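Local coordinates for protein D-threo-3-hydroxyaspartate dehydratase (PDB 3WQF) that catalyses the pyridoxal phosphate-dependent deamination of D-threo-3-hydroxyaspartate to oxaloacetate and ammonium, and also dehydrates other 3-hydroxyaspartate isomers and D-serine, at residues 49-54 / 73-78; 290-295 / 367-372. One frame throughout, in Å; residues are numbered along the deposited sequence.

Interaction 1: 49-54 / 73-78; sequences RPHVKT and TVSTLK. With PLP (pyridoxal-5'-phosphate), chain D.
H51 and T73 meet where the end of a barrel strand runs beside the loop that carries the cofactor lysine, with the imidazole touching both the chain and the coenzyme. Followed outward, H51 CB lies near both T73 CB and C5A of the pyridoxal phosphate; CG turns anti to the backbone N (chi1 -159°), which lays the ring against the threonine. T73 CB sits over one face in a CH-pi contact, 3.9 Å from the ring centroid, while K53 CD covers the opposite face toward the rim. CD2 is wedged between T73 CG2 at 3.3 Å and PLP C4 at 3.4 Å. Farther round, CE1 touches S75 CB, which lies at the ring edge, and NE2 faces T73 CG2 and PLP C3. On the other nitrogen, ND1 accepts the backbone N-H of K53 at 3.3 Å, a bond within the loop that limits rotation of the imidazole.

The backbones are joined more conventionally, as a single beta bridge: T73 N donates to P50 O at 3.0 Å, and V52 N to T73 O. T73 OG1 adds a bond to R49 O, approaching from above the carbonyl plane, and also rests against R49 CD. The guanidinium beyond is engaged by E242 and D90. V52 CG2 and V74 CG1 pack side by side at 3.8 Å.

K53 starts toward S75, its CB 3.9 Å from S75 CB, then extends away to NZ, covalently joined to PLP C4A. R244, G246 and V247 are among the residues that complete the cofactor's hydrogen bonds. A coenzyme-bearing lysine just beyond a barrel strand is characteristic of the fold-type III, alanine racemase-like TIM barrel of the DSD1 family.

Interaction 2: 290-295 / 367-372; sequences WMAMSR and AQFPAY
Q368 reaches across to M291 and S294 at the short helix 290-293. Its side chain leaves with CG anti to the carbonyl carbon and then bends at chi2 (-51°), which carries the amide back over M291. There NE2 donates to M291 O, a bond measured at 2.7 Å, although that carbonyl's exact position is doubtful. The same NE2 lies 3.5 Å from M291 SD, the two side chains crossing at about a right angle. Behind the amide, CG of Q368 packs against S294, 4.0 Å from S294 CB.

The adjacent carbonyl, A292 O, lies at the edge of the F369 ring, 3.1 Å from F369 CE1, while A292 CB makes the apolar contact, 3.9 Å from F369 CZ. A water donates to Q368 O at 2.8 Å; its link on to M291 O is weak and shares the doubt about that carbonyl's place.

The next shell fixes the helix end. S294 leaves helical geometry with positive phi (71°), and its OG donates in plane to a lone pair of M293 O, which T365 also engages; S294 OG also bonds D296 N. V270 of strand 268-278 supports A292, M293 and F369 together, and A23 lies against F369 from strand 22-26. Outermost comes the second subunit: its W390 meets the F369 ring, its Q368 packs on Q368, and its D296 forms a salt bridge with R295. Together they join this helix to the turn before strand 371-375 in the mainly beta, serine dehydratase-type domain, where the second copy packs against it.

How the interactions relate
Both contacts are buried, yet serve different halves of the chain: interaction 1 lies in the barrel domain near the chain centre, interaction 2 in the beta domain farther out, their centres about 18 Å apart. They meet where T54 O approaches Y372 OH at 3.4 Å by packing, with R386 reaching Y372 OH and, weakly, T54 O. Interaction 1 depends on strand-like backbone pairing and an imidazole clasped between T73 and K53, with the coenzyme alongside; interaction 2 on one side-chain amide, a ring edge and a water at a helix end. The second subunit reaches both: its E330 packs on S75 and T76, whereas around interaction 2 its contacts are more extensive, with Q368 on Q368.

Interaction 1: 49-54 / 73-78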
ATOM      1  N   ARG B  49      20.092  -9.022  14.711  1.00 35.40           N
ATOM      2  CA  ARG B  49      20.093  -9.099  13.226  1.00 33.86           C
ATOM      3  C   ARG B  49      18.850  -8.361  12.712  1.00 33.33           C
ATOM      4  O   ARG B  49      17.754  -8.959  12.574  1.00 32.18           O
ATOM      5  CB  ARG B  49      20.049 -10.542  12.687  1.00 32.39           C
ATOM      6  CG  ARG B  49      20.096 -10.583  11.136  1.00 30.66           C
ATOM      7  CD  ARG B  49      19.758 -11.969  10.583  1.00 29.63           C
ATOM      8  NE  ARG B  49      20.816 -12.962  10.821  1.00 30.20           N
ATOM      9  CZ  ARG B  49      21.914 -13.089  10.071  1.00 29.80           C
ATOM     10  NH1 ARG B  49      22.115 -12.270   9.024  1.00 29.89           N
ATOM     11  NH2 ARG B  49      22.810 -14.010  10.373  1.00 27.82           N
ATOM     12  N   PRO B  50      19.006  -7.055  12.448  1.00 34.01           N
ATOM     13  CA  PRO B  50      17.866  -6.144  12.198  1.00 33.80           C
ATOM     14  C   PRO B  50      17.146  -6.524  10.917  1.00 31.54           C
ATOM     15  O   PRO B  50      17.788  -6.943   9.962  1.00 30.22           O
ATOM     16  CB  PRO B  50      18.557  -4.774  12.033  1.00 34.55           C
ATOM     17  CG  PRO B  50      19.899  -4.960  12.672  1.00 36.71           C
ATOM     18  CD  PRO B  50      20.297  -6.347  12.329  1.00 35.40           C
ATOM     19  N   HIS B  51      15.838  -6.406  10.910  1.00 31.73           N
ATOM     20  CA  HIS B  51      15.097  -6.728   9.723  1.00 31.99           C
ATOM     21  C   HIS B  51      14.818  -5.488   8.956  1.00 35.15           C
ATOM     22  O   HIS B  51      14.030  -4.646   9.402  1.00 36.26           O
ATOM     23  CB  HIS B  51      13.776  -7.412  10.058  1.00 32.31           C
ATOM     24  CG  HIS B  51      13.223  -8.207   8.895  1.00 30.54           C
ATOM     25  ND1 HIS B  51      13.171  -7.711   7.655  1.00 29.87           N
ATOM     26  CD2 HIS B  51      12.709  -9.496   8.831  1.00 30.64           C
ATOM     27  CE1 HIS B  51      12.703  -8.651   6.817  1.00 30.83           C
ATOM     28  NE2 HIS B  51      12.387  -9.738   7.545  1.00 30.29           N
ATOM     29  N   VAL B  52      15.400  -5.377   7.756  1.00 35.95           N
ATOM     30  CA  VAL B  52      15.336  -4.121   6.998  1.00 36.31           C
ATOM     31  C   VAL B  52      14.056  -3.829   6.249  1.00 37.39           C
ATOM     32  O   VAL B  52      13.957  -2.792   5.632  1.00 37.25           O
ATOM     33  CB  VAL B  52      16.441  -4.032   5.955  1.00 35.22           C
ATOM     34  CG1 VAL B  52      17.745  -3.969   6.692  1.00 35.53           C
ATOM     35  CG2 VAL B  52      16.367  -5.203   4.963  1.00 32.82           C
ATOM     36  N   LYS B  53      13.107  -4.759   6.295  1.00 38.03           N
ATOM     37  CA  LYS B  53      11.841  -4.642   5.586  1.00 38.51           C
ATOM     38  C   LYS B  53      10.952  -3.478   6.011  1.00 40.58           C
ATOM     39  O   LYS B  53      10.046  -3.053   5.235  1.00 41.59           O
ATOM     40  CB  LYS B  53      11.050  -5.944   5.699  1.00 36.64           C
ATOM     41  CG  LYS B  53      10.192  -6.083   6.950  1.00 37.27           C
ATOM     42  CD  LYS B  53       9.409  -7.406   6.878  1.00 37.37           C
ATOM     43  CE  LYS B  53       8.564  -7.534   8.124  1.00 38.79           C
ATOM     44  NZ  LYS B  53       8.715  -8.845   8.786  1.00 38.31           N
ATOM     45  N   THR B  54      11.149  -3.024   7.257  1.00 42.38           N
ATOM     46  CA  THR B  54      10.440  -1.852   7.779  1.00 40.83           C
ATOM     47  C   THR B  54      10.848  -0.661   6.915  1.00 40.29           C
ATOM     48  O   THR B  54      10.016   0.192   6.578  1.00 41.09           O
ATOM     49  CB  THR B  54      10.797  -1.571   9.266  1.00 41.75           C
ATOM     50  OG1 THR B  54      10.307  -2.631  10.073  1.00 39.46           O
ATOM     51  CG2 THR B  54      10.173  -0.286   9.760  1.00 41.90           C
ATOM     52  N   THR B  73      18.330  -9.217   8.132  1.00 28.78           N
ATOM     53  CA  THR B  73      17.251 -10.050   7.698  1.00 27.11           C
ATOM     54  C   THR B  73      16.567  -9.256   6.570  1.00 27.89           C
ATOM     55  O   THR B  73      16.355  -8.036   6.682  1.00 28.61           O
ATOM     56  CB  THR B  73      16.273 -10.293   8.871  1.00 27.30           C
ATOM     57  OG1 THR B  73      17.028 -10.571  10.063  1.00 26.92           O
ATOM     58  CG2 THR B  73      15.383 -11.485   8.603  1.00 25.05           C
ATOM     59  N   VAL B  74      16.317  -9.936   5.461  1.00 27.40           N
ATOM     60  CA  VAL B  74      15.587  -9.375   4.317  1.00 26.91           C
ATOM     61  C   VAL B  74      14.322 -10.203   4.059  1.00 26.69           C
ATOM     62  O   VAL B  74      14.222 -11.317   4.506  1.00 25.81           O
ATOM     63  CB  VAL B  74      16.434  -9.239   3.018  1.00 26.18           C
ATOM     64  CG1 VAL B  74      17.671  -8.357   3.288  1.00 27.24           C
ATOM     65  CG2 VAL B  74      16.843 -10.589   2.451  1.00 24.59           C
ATOM     66  N   SER B  75      13.351  -9.594   3.371  1.00 27.92           N
ATOM     67  CA  SER B  75      12.075 -10.173   3.173  1.00 27.59           C
ATOM     68  C   SER B  75      11.925 -10.529   1.674  1.00 27.26           C
ATOM     69  O   SER B  75      10.984 -11.171   1.316  1.00 27.37           O
ATOM     70  CB  SER B  75      10.962  -9.260   3.733  1.00 29.51           C
ATOM     71  OG  SER B  75      10.681  -8.174   2.863  1.00 31.44           O
ATOM     72  N   THR B  76      12.885 -10.155   0.835  1.00 26.49           N
ATOM     73  CA  THR B  76      12.837 -10.483  -0.581  1.00 28.19           C
ATOM     74  C   THR B  76      14.274 -10.573  -1.017  1.00 28.55           C
ATOM     75  O   THR B  76      15.147 -10.027  -0.346  1.00 29.40           O
ATOM     76  CB  THR B  76      12.200  -9.370  -1.489  1.00 29.86           C
ATOM     77  OG1 THR B  76      12.931  -8.130  -1.325  1.00 31.43           O
ATOM     78  CG2 THR B  76      10.734  -9.160  -1.108  1.00 29.69           C
ATOM     79  N   LEU B  77      14.527 -11.237  -2.120  1.00 28.03           N
ATOM     80  CA  LEU B  77      15.879 -11.285  -2.610  1.00 29.76           C
ATOM     81  C   LEU B  77      16.231  -9.986  -3.273  1.00 31.60           C
ATOM     82  O   LEU B  77      17.397  -9.769  -3.582  1.00 33.13           O
ATOM     83  CB  LEU B  77      16.076 -12.435  -3.590  1.00 28.27           C
ATOM     84  CG  LEU B  77      16.152 -13.790  -2.914  1.00 28.77           C
ATOM     85  CD1 LEU B  77      16.379 -14.918  -3.953  1.00 28.58           C
ATOM     86  CD2 LEU B  77      17.215 -13.802  -1.819  1.00 27.62           C
ATOM     87  N   LYS B  78      15.237  -9.137  -3.551  1.00 33.04           N
ATOM     88  CA  LYS B  78      15.574  -7.814  -4.076  1.00 34.98           C
ATOM     89  C   LYS B  78      16.243  -6.977  -2.960  1.00 33.60           C
ATOM     90  O   LYS B  78      17.200  -6.302  -3.203  1.00 34.14           O
ATOM     91  CB  LYS B  78      14.386  -7.025  -4.664  1.00 35.22           C
ATOM     92  CG  LYS B  78      14.868  -5.788  -5.451  1.00 36.92           C
ATOM     93  CD  LYS B  78      13.726  -4.944  -6.008  1.00 41.08           C
ATOM     94  CE  LYS B  78      14.159  -3.931  -7.110  1.00 44.16           C
ATOM     95  NZ  LYS B  78      12.947  -3.193  -7.626  1.00 43.19           N
TER
HETATM   96  N1  PLP D 401      11.522 -11.952  11.648  1.00 38.15           N
HETATM   97  C2  PLP D 401      10.800 -12.215  10.529  1.00 37.04           C
HETATM   98  C2A PLP D 401      10.905 -13.556   9.868  1.00 33.01           C
HETATM   99  C3  PLP D 401       9.903 -11.165   9.961  1.00 36.96           C
HETATM  100  O3  PLP D 401       9.170 -11.385   8.838  1.00 36.25           O
HETATM  101  C4  PLP D 401       9.856  -9.860  10.651  1.00 39.07           C
HETATM  102  C4A PLP D 401       9.011  -8.754  10.147  1.00 39.53           C
HETATM  103  C5  PLP D 401      10.698  -9.699  11.863  1.00 39.60           C
HETATM  104  C6  PLP D 401      11.495 -10.771  12.278  1.00 38.79           C
HETATM  105  C5A PLP D 401      10.697  -8.393  12.627  1.00 39.16           C
HETATM  106  O4P PLP D 401       9.359  -8.168  13.159  1.00 41.44           O
HETATM  107  P   PLP D 401       8.849  -6.704  13.686  1.00 41.12           P
HETATM  108  O1P PLP D 401      10.113  -5.891  13.977  1.00 36.93           O
HETATM  109  O2P PLP D 401       7.888  -7.070  14.795  1.00 45.18           O
HETATM  110  O3P PLP D 401       8.074  -6.280  12.443  1.00 46.41           O

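Interaction 2: 290-295 / 367-372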
ATOM      1  N   TRP B 290      -5.233   7.409   1.625  1.00 38.95           N
ATOM      2  CA  TRP B 290      -4.664   6.074   1.920  1.00 39.65           C
ATOM      3  C   TRP B 290      -3.459   5.747   1.079  1.00 39.22           C
ATOM      4  O   TRP B 290      -2.701   4.836   1.456  1.00 37.56           O
ATOM      5  CB  TRP B 290      -5.678   4.903   1.918  1.00 39.73           C
ATOM      6  CG  TRP B 290      -6.369   4.759   0.601  1.00 40.46           C
ATOM      7  CD1 TRP B 290      -7.649   5.211   0.253  1.00 42.74           C
ATOM      8  CD2 TRP B 290      -5.821   4.129  -0.605  1.00 40.21           C
ATOM      9  NE1 TRP B 290      -7.929   4.918  -1.074  1.00 44.45           N
ATOM     10  CE2 TRP B 290      -6.853   4.268  -1.652  1.00 42.16           C
ATOM     11  CE3 TRP B 290      -4.609   3.512  -0.926  1.00 38.64           C
ATOM     12  CZ2 TRP B 290      -6.645   3.811  -2.949  1.00 40.65           C
ATOM     13  CZ3 TRP B 290      -4.424   3.060  -2.230  1.00 38.88           C
ATOM     14  CH2 TRP B 290      -5.420   3.201  -3.208  1.00 39.72           C
ATOM     15  N   MET B 291      -3.283   6.447  -0.072  1.00 40.15           N
ATOM     16  CA  MET B 291      -2.079   6.231  -0.918  1.00 40.04           C
ATOM     17  C   MET B 291      -0.816   6.583  -0.107  1.00 40.36           C
ATOM     18  O   MET B 291       0.136   5.810  -0.113  1.00 40.23           O
ATOM     19  CB  MET B 291      -2.078   7.002  -2.252  1.00 40.15           C
ATOM     20  CG  MET B 291      -0.929   6.565  -3.181  1.00 39.92           C
ATOM     21  SD  MET B 291      -0.920   4.812  -3.698  1.00 40.88           S
ATOM     22  CE  MET B 291      -2.325   4.822  -4.861  1.00 40.10           C
ATOM     23  N   ALA B 292      -0.862   7.715   0.606  1.00 39.32           N
ATOM     24  CA  ALA B 292       0.184   8.115   1.553  1.00 40.38           C
ATOM     25  C   ALA B 292       0.267   7.300   2.884  1.00 41.11           C
ATOM     26  O   ALA B 292       1.367   6.878   3.300  1.00 41.57           O
ATOM     27  CB  ALA B 292       0.104   9.635   1.811  1.00 39.75           C
ATOM     28  N   MET B 293      -0.877   7.086   3.553  1.00 41.86           N
ATOM     29  CA  MET B 293      -0.918   6.370   4.817  1.00 41.07           C
ATOM     30  C   MET B 293      -0.785   4.855   4.654  1.00 40.95           C
ATOM     31  O   MET B 293      -0.378   4.130   5.612  1.00 39.71           O
ATOM     32  CB  MET B 293      -2.193   6.703   5.585  1.00 42.15           C
ATOM     33  CG  MET B 293      -2.299   8.172   6.014  1.00 44.40           C
ATOM     34  SD  MET B 293      -0.751   8.961   6.570  1.00 45.38           S
ATOM     35  CE  MET B 293      -0.165   7.788   7.840  1.00 43.90           C
ATOM     36  N   SER B 294      -1.118   4.377   3.445  1.00 40.00           N
ATOM     37  CA  SER B 294      -1.514   2.945   3.218  1.00 39.49           C
ATOM     38  C   SER B 294      -2.904   2.652   3.826  1.00 40.38           C
ATOM     39  O   SER B 294      -3.437   3.440   4.649  1.00 39.92           O
ATOM     40  CB  SER B 294      -0.485   1.906   3.747  1.00 38.46           C
ATOM     41  OG  SER B 294      -0.817   1.529   5.075  1.00 38.75           O
ATOM     42  N   ARG B 295      -3.481   1.520   3.403  1.00 40.30           N
ATOM     43  CA  ARG B 295      -4.818   1.093   3.852  1.00 41.66           C
ATOM     44  C   ARG B 295      -4.774   0.415   5.228  1.00 42.82           C
ATOM     45  O   ARG B 295      -5.808  -0.052   5.750  1.00 42.88           O
ATOM     46  CB  ARG B 295      -5.455   0.149   2.829  1.00 40.49           C
ATOM     47  CG  ARG B 295      -6.173   0.844   1.681  1.00 40.84           C
ATOM     48  CD  ARG B 295      -7.399   1.628   2.170  1.00 43.28           C
ATOM     49  NE  ARG B 295      -8.489   1.546   1.195  1.00 44.49           N
ATOM     50  CZ  ARG B 295      -9.543   2.338   1.137  1.00 45.63           C
ATOM     51  NH1 ARG B 295      -9.694   3.316   2.004  1.00 47.75           N
ATOM     52  NH2 ARG B 295     -10.431   2.160   0.184  1.00 46.02           N
ATOM     53  N   ALA B 367       6.521   1.933   2.759  1.00 34.50           N
ATOM     54  CA  ALA B 367       6.371   1.299   1.420  1.00 35.93           C
ATOM     55  C   ALA B 367       5.513   2.106   0.416  1.00 36.79           C
ATOM     56  O   ALA B 367       5.637   1.888  -0.803  1.00 35.81           O
ATOM     57  CB  ALA B 367       5.850  -0.157   1.504  1.00 33.52           C
ATOM     58  N   GLN B 368       4.647   3.022   0.894  1.00 37.89           N
ATOM     59  CA  GLN B 368       4.015   3.995  -0.071  1.00 39.36           C
ATOM     60  C   GLN B 368       5.005   5.027  -0.656  1.00 41.30           C
ATOM     61  O   GLN B 368       4.693   5.679  -1.692  1.00 42.17           O
ATOM     62  CB  GLN B 368       2.809   4.723   0.542  1.00 40.18           C
ATOM     63  CG  GLN B 368       1.695   3.811   1.050  1.00 41.30           C
ATOM     64  CD  GLN B 368       1.242   2.787   0.031  1.00 41.18           C
ATOM     65  OE1 GLN B 368       1.706   1.630   0.061  1.00 43.49           O
ATOM     66  NE2 GLN B 368       0.393   3.206  -0.920  1.00 39.81           N
ATOM     67  N   PHE B 369       6.198   5.180  -0.038  1.00 41.24           N
ATOM     68  CA  PHE B 369       7.129   6.260  -0.500  1.00 43.60           C
ATOM     69  C   PHE B 369       8.370   5.741  -1.270  1.00 43.56           C
ATOM     70  O   PHE B 369       8.912   4.704  -0.863  1.00 41.68           O
ATOM     71  CB  PHE B 369       7.456   7.243   0.637  1.00 41.17           C
ATOM     72  CG  PHE B 369       6.220   7.928   1.188  1.00 42.45           C
ATOM     73  CD1 PHE B 369       5.312   7.234   2.000  1.00 42.20           C
ATOM     74  CD2 PHE B 369       5.938   9.262   0.880  1.00 43.46           C
ATOM     75  CE1 PHE B 369       4.185   7.864   2.522  1.00 41.87           C
ATOM     76  CE2 PHE B 369       4.793   9.900   1.383  1.00 44.07           C
ATOM     77  CZ  PHE B 369       3.923   9.197   2.214  1.00 44.46           C
ATOM     78  N   PRO B 370       8.768   6.435  -2.406  1.00 42.97           N
ATOM     79  CA  PRO B 370      10.057   6.176  -3.102  1.00 43.12           C
ATOM     80  C   PRO B 370      11.217   6.479  -2.156  1.00 43.07           C
ATOM     81  O   PRO B 370      12.246   5.783  -2.196  1.00 42.08           O
ATOM     82  CB  PRO B 370      10.088   7.222  -4.255  1.00 42.79           C
ATOM     83  CG  PRO B 370       8.657   7.647  -4.459  1.00 41.75           C
ATOM     84  CD  PRO B 370       7.996   7.509  -3.090  1.00 42.89           C
ATOM     85  N   ALA B 371      11.017   7.491  -1.304  1.00 41.99           N
ATOM     86  CA  ALA B 371      12.027   7.931  -0.364  1.00 43.40           C
ATOM     87  C   ALA B 371      11.458   8.425   0.941  1.00 44.19           C
ATOM     88  O   ALA B 371      10.265   8.777   1.037  1.00 43.15           O
ATOM     89  CB  ALA B 371      12.909   9.021  -0.986  1.00 41.51           C
ATOM     90  N   TYR B 372      12.342   8.385   1.956  1.00 45.32           N
ATOM     91  CA  TYR B 372      12.218   9.134   3.222  1.00 45.95           C
ATOM     92  C   TYR B 372      12.970  10.468   3.145  1.00 45.97           C
ATOM     93  O   TYR B 372      13.969  10.625   2.431  1.00 44.97           O
ATOM     94  CB  TYR B 372      12.748   8.370   4.458  1.00 46.26           C
ATOM     95  CG  TYR B 372      12.129   7.025   4.702  1.00 47.54           C
ATOM     96  CD1 TYR B 372      10.854   6.898   5.293  1.00 47.10           C
ATOM     97  CD2 TYR B 372      12.821   5.847   4.343  1.00 48.84           C
ATOM     98  CE1 TYR B 372      10.272   5.642   5.481  1.00 45.29           C
ATOM     99  CE2 TYR B 372      12.249   4.604   4.529  1.00 48.37           C
ATOM    100  CZ  TYR B 372      10.987   4.519   5.101  1.00 46.23           C
ATOM    101  OH  TYR B 372      10.498   3.289   5.287  1.00 46.79           O
TER
HETATM  102  O   HOH W   1       2.187   5.290  -2.880  1.00 36.19           O